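PDB 2ZF9: ScaE cell-surface anchored scaffoldin protein from Ruminococcus flavefaciens, which is a cell-surface anchoring scaffoldin whose cohesin module, the part described here, probably binds dockerins to hold the cellulosome on the bacterium. Local coordinates for residues A[28-40]-A[51-63]. Residues are numbered along the deposited sequence; the frame is centred on the assembly and turned at random.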
# COMPACT_ATOMS: atom_id res chain seq x y z
N SER A 28 -16.55 -4.76 -12.37
CA SER A 28 -16.21 -5.48 -11.13
C SER A 28 -17.23 -5.21 -10.03
O SER A 28 -17.42 -4.07 -9.67
CB SER A 28 -14.81 -5.11 -10.63
OG SER A 28 -14.52 -5.87 -9.46
N PRO A 29 -17.90 -6.26 -9.50
CA PRO A 29 -18.83 -5.98 -8.40
C PRO A 29 -18.11 -5.36 -7.18
O PRO A 29 -18.65 -4.47 -6.52
CB PRO A 29 -19.42 -7.35 -8.06
CG PRO A 29 -19.14 -8.21 -9.22
CD PRO A 29 -17.92 -7.67 -9.91
N VAL A 30 -16.87 -5.81 -6.91
CA VAL A 30 -16.12 -5.28 -5.76
C VAL A 30 -15.00 -4.39 -6.32
O VAL A 30 -14.25 -4.81 -7.22
CB VAL A 30 -15.52 -6.38 -4.87
CG1 VAL A 30 -14.81 -5.77 -3.64
CG2 VAL A 30 -16.59 -7.36 -4.41
N LYS A 31 -14.96 -3.14 -5.87
CA LYS A 31 -13.98 -2.17 -6.39
C LYS A 31 -13.21 -1.60 -5.21
O LYS A 31 -13.59 -0.54 -4.65
CB LYS A 31 -14.68 -1.04 -7.18
CG LYS A 31 -15.23 -1.47 -8.58
CD LYS A 31 -15.80 -0.25 -9.32
CE LYS A 31 -16.25 -0.63 -10.74
NZ LYS A 31 -17.48 -1.48 -10.67
N PRO A 32 -12.15 -2.31 -4.78
CA PRO A 32 -11.33 -1.80 -3.68
C PRO A 32 -10.54 -0.53 -3.98
O PRO A 32 -10.17 -0.26 -5.13
CB PRO A 32 -10.36 -2.95 -3.37
CG PRO A 32 -10.99 -4.21 -4.05
CD PRO A 32 -11.68 -3.62 -5.28
N THR A 33 -10.33 0.29 -2.96
CA THR A 33 -9.38 1.37 -3.08
C THR A 33 -8.31 1.11 -2.06
O THR A 33 -8.62 0.98 -0.87
CB THR A 33 -10.00 2.75 -2.78
OG1 THR A 33 -11.08 2.98 -3.70
CG2 THR A 33 -8.98 3.85 -2.95
N LEU A 34 -7.05 1.06 -2.51
CA LEU A 34 -5.93 1.02 -1.58
C LEU A 34 -5.35 2.41 -1.57
O LEU A 34 -5.11 2.99 -2.64
CB LEU A 34 -4.87 0.04 -2.06
CG LEU A 34 -5.29 -1.41 -2.19
CD1 LEU A 34 -4.06 -2.25 -2.55
CD2 LEU A 34 -5.93 -1.87 -0.90
N SER A 35 -5.12 2.95 -0.37
CA SER A 35 -4.59 4.31 -0.29
C SER A 35 -3.46 4.39 0.73
O SER A 35 -3.47 3.69 1.75
CB SER A 35 -5.70 5.33 0.02
OG SER A 35 -6.33 5.02 1.24
N ILE A 36 -2.48 5.25 0.43
CA ILE A 36 -1.37 5.50 1.37
C ILE A 36 -1.50 6.94 1.85
O ILE A 36 -1.91 7.83 1.08
CB ILE A 36 -0.03 5.26 0.70
CG1 ILE A 36 0.13 3.75 0.39
CG2 ILE A 36 1.16 5.84 1.55
CD1 ILE A 36 1.37 3.44 -0.46
N THR A 37 -1.15 7.13 3.12
CA THR A 37 -1.16 8.44 3.78
C THR A 37 -0.57 9.55 2.91
O THR A 37 0.49 9.39 2.32
CB THR A 37 -0.36 8.36 5.12
OG1 THR A 37 -0.80 7.22 5.89
CG2 THR A 37 -0.54 9.65 5.94
N LYS A 38 -1.27 10.68 2.87
CA LYS A 38 -0.74 11.91 2.27
C LYS A 38 -0.41 12.85 3.40
O LYS A 38 -1.30 13.47 3.98
CB LYS A 38 -1.77 12.53 1.33
CG LYS A 38 -2.00 11.69 0.10
CD LYS A 38 -3.20 12.18 -0.67
CE LYS A 38 -3.40 11.34 -1.91
NZ LYS A 38 -4.44 11.91 -2.82
N LYS A 39 0.88 12.90 3.75
CA LYS A 39 1.29 13.58 4.96
C LYS A 39 1.97 14.90 4.62
O LYS A 39 2.90 14.92 3.80
CB LYS A 39 2.25 12.68 5.77
CG LYS A 39 2.71 13.26 7.11
CD LYS A 39 1.55 13.32 8.13
CE LYS A 39 1.51 12.11 9.02
NZ LYS A 39 1.17 12.57 10.40
N THR A 40 1.54 15.98 5.28
CA THR A 40 2.24 17.26 5.16
C THR A 40 2.89 17.64 6.48
O THR A 40 2.26 17.59 7.53
CB THR A 40 1.33 18.40 4.65
OG1 THR A 40 0.70 18.00 3.42
CG2 THR A 40 2.13 19.70 4.39
N VAL A 51 8.04 9.35 10.37
CA VAL A 51 6.64 9.56 10.05
C VAL A 51 5.91 8.21 9.99
O VAL A 51 6.30 7.32 9.22
CB VAL A 51 6.48 10.34 8.69
CG1 VAL A 51 5.03 10.61 8.42
CG2 VAL A 51 7.25 11.67 8.71
N THR A 52 4.84 8.08 10.76
CA THR A 52 3.96 6.91 10.65
C THR A 52 3.09 7.00 9.40
O THR A 52 2.34 7.95 9.21
CB THR A 52 3.06 6.78 11.89
OG1 THR A 52 3.91 6.54 13.01
CG2 THR A 52 2.08 5.57 11.73
N MSE A 53 3.22 5.99 8.53
CA MSE A 53 2.45 5.91 7.29
C MSE A 53 1.52 4.71 7.34
O MSE A 53 1.83 3.71 8.00
CB MSE A 53 3.43 5.77 6.11
CG MSE A 53 4.45 6.95 5.99
SE MSE A 53 3.50 8.62 5.51
CE MSE A 53 3.24 8.22 3.57
N GLU A 54 0.38 4.81 6.65
CA GLU A 54 -0.63 3.74 6.61
C GLU A 54 -1.05 3.39 5.19
O GLU A 54 -1.33 4.27 4.38
CB GLU A 54 -1.89 4.15 7.39
CG GLU A 54 -1.62 4.32 8.90
CD GLU A 54 -2.75 5.00 9.64
OE1 GLU A 54 -3.52 5.81 9.05
OE2 GLU A 54 -2.88 4.68 10.84
N LEU A 55 -1.10 2.08 4.91
CA LEU A 55 -1.78 1.58 3.75
C LEU A 55 -3.16 1.13 4.19
O LEU A 55 -3.30 0.25 5.04
CB LEU A 55 -1.01 0.41 3.10
CG LEU A 55 -1.66 -0.38 1.94
CD1 LEU A 55 -1.86 0.48 0.72
CD2 LEU A 55 -0.73 -1.56 1.55
N SER A 56 -4.19 1.76 3.61
CA SER A 56 -5.59 1.47 3.97
C SER A 56 -6.38 0.83 2.83
O SER A 56 -6.03 0.99 1.66
CB SER A 56 -6.30 2.77 4.40
OG SER A 56 -5.69 3.26 5.60
N VAL A 57 -7.46 0.13 3.21
CA VAL A 57 -8.39 -0.54 2.29
C VAL A 57 -9.79 0.04 2.50
O VAL A 57 -10.21 0.24 3.63
CB VAL A 57 -8.49 -2.06 2.58
CG1 VAL A 57 -9.53 -2.72 1.68
CG2 VAL A 57 -7.15 -2.77 2.40
N GLU A 58 -10.48 0.34 1.41
CA GLU A 58 -11.86 0.79 1.49
C GLU A 58 -12.61 0.05 0.42
O GLU A 58 -12.04 -0.27 -0.64
CB GLU A 58 -11.92 2.30 1.23
CG GLU A 58 -13.18 2.95 1.78
CD GLU A 58 -13.29 4.45 1.41
OE1 GLU A 58 -12.31 5.23 1.61
OE2 GLU A 58 -14.39 4.84 0.94
N GLY A 59 -13.87 -0.30 0.69
CA GLY A 59 -14.73 -0.83 -0.34
C GLY A 59 -14.58 -2.32 -0.56
O GLY A 59 -15.12 -2.83 -1.54
N ALA A 60 -13.89 -3.03 0.34
CA ALA A 60 -13.66 -4.47 0.13
C ALA A 60 -14.01 -5.35 1.34
O ALA A 60 -13.65 -6.53 1.34
CB ALA A 60 -12.20 -4.69 -0.25
N ALA A 61 -14.68 -4.79 2.36
CA ALA A 61 -14.91 -5.54 3.60
C ALA A 61 -15.67 -6.82 3.30
O ALA A 61 -16.62 -6.80 2.52
CB ALA A 61 -15.68 -4.69 4.61
N ASP A 62 -15.23 -7.92 3.91
CA ASP A 62 -15.80 -9.26 3.73
C ASP A 62 -15.70 -9.83 2.33
O ASP A 62 -16.35 -10.82 2.01
CB ASP A 62 -17.25 -9.33 4.26
CG ASP A 62 -17.36 -8.82 5.69
OD1 ASP A 62 -16.50 -9.20 6.51
OD2 ASP A 62 -18.28 -8.03 5.97
N LYS A 63 -14.84 -9.24 1.49
CA LYS A 63 -14.73 -9.71 0.09
C LYS A 63 -13.34 -10.20 -0.31
O LYS A 63 -13.14 -10.66 -1.45
CB LYS A 63 -15.08 -8.56 -0.87
CG LYS A 63 -16.47 -7.95 -0.67
CD LYS A 63 -17.55 -8.99 -0.84
CE LYS A 63 -18.94 -8.34 -0.70
NZ LYS A 63 -19.95 -9.42 -0.97
O HOH W 1 -16.65 -2.26 -3.57
O HOH W 2 -13.38 1.49 -2.93
O HOH W 3 -3.24 7.41 6.73
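V51 meets K39 where an antiparallel β-hairpin of the cohesin module's β-sandwich splays apart: V51 CG1 lies 3.8 Å from K39 CG, the lysine's aliphatic stem covering a branched apolar side chain. Next, the selenomethionine M53, flexible enough to bend at chi2 and chi3 (-67° and -78°), folds its end back toward the break between I36 and K38, where CE packs on I36 CG2, the two side chains crossing at about a right angle, and SE lies against T37 CB. T37 N still donates to E54 O, but the bond from E54 N ends on T37 OG1 (2.8 Å), the hydroxyl standing in for the carbonyl a regular ladder would use. A water joins that hydroxyl to E54 OE1. A valine in place of T37 would probably leave E54 N without its acceptor and this water without one of its holders. Regular pairing follows: L55 brings CD1 slantwise against I36 CG1 on the buried face, S56 exchanges two backbone bonds with S35, small polar residues suiting the partly open face, and V57 sets CG2 beside L34 CD2 (3.6 Å), near F159. E58 and T33 close the ladder with a second such pair. G59 has a positive phi (85°), which favours glycine, and a side chain here would press on K31 O. A60, whose small CB fits against the P32 ring, begins a type II turn to K63, whose CG rests 3.8 Å from V30 CG2.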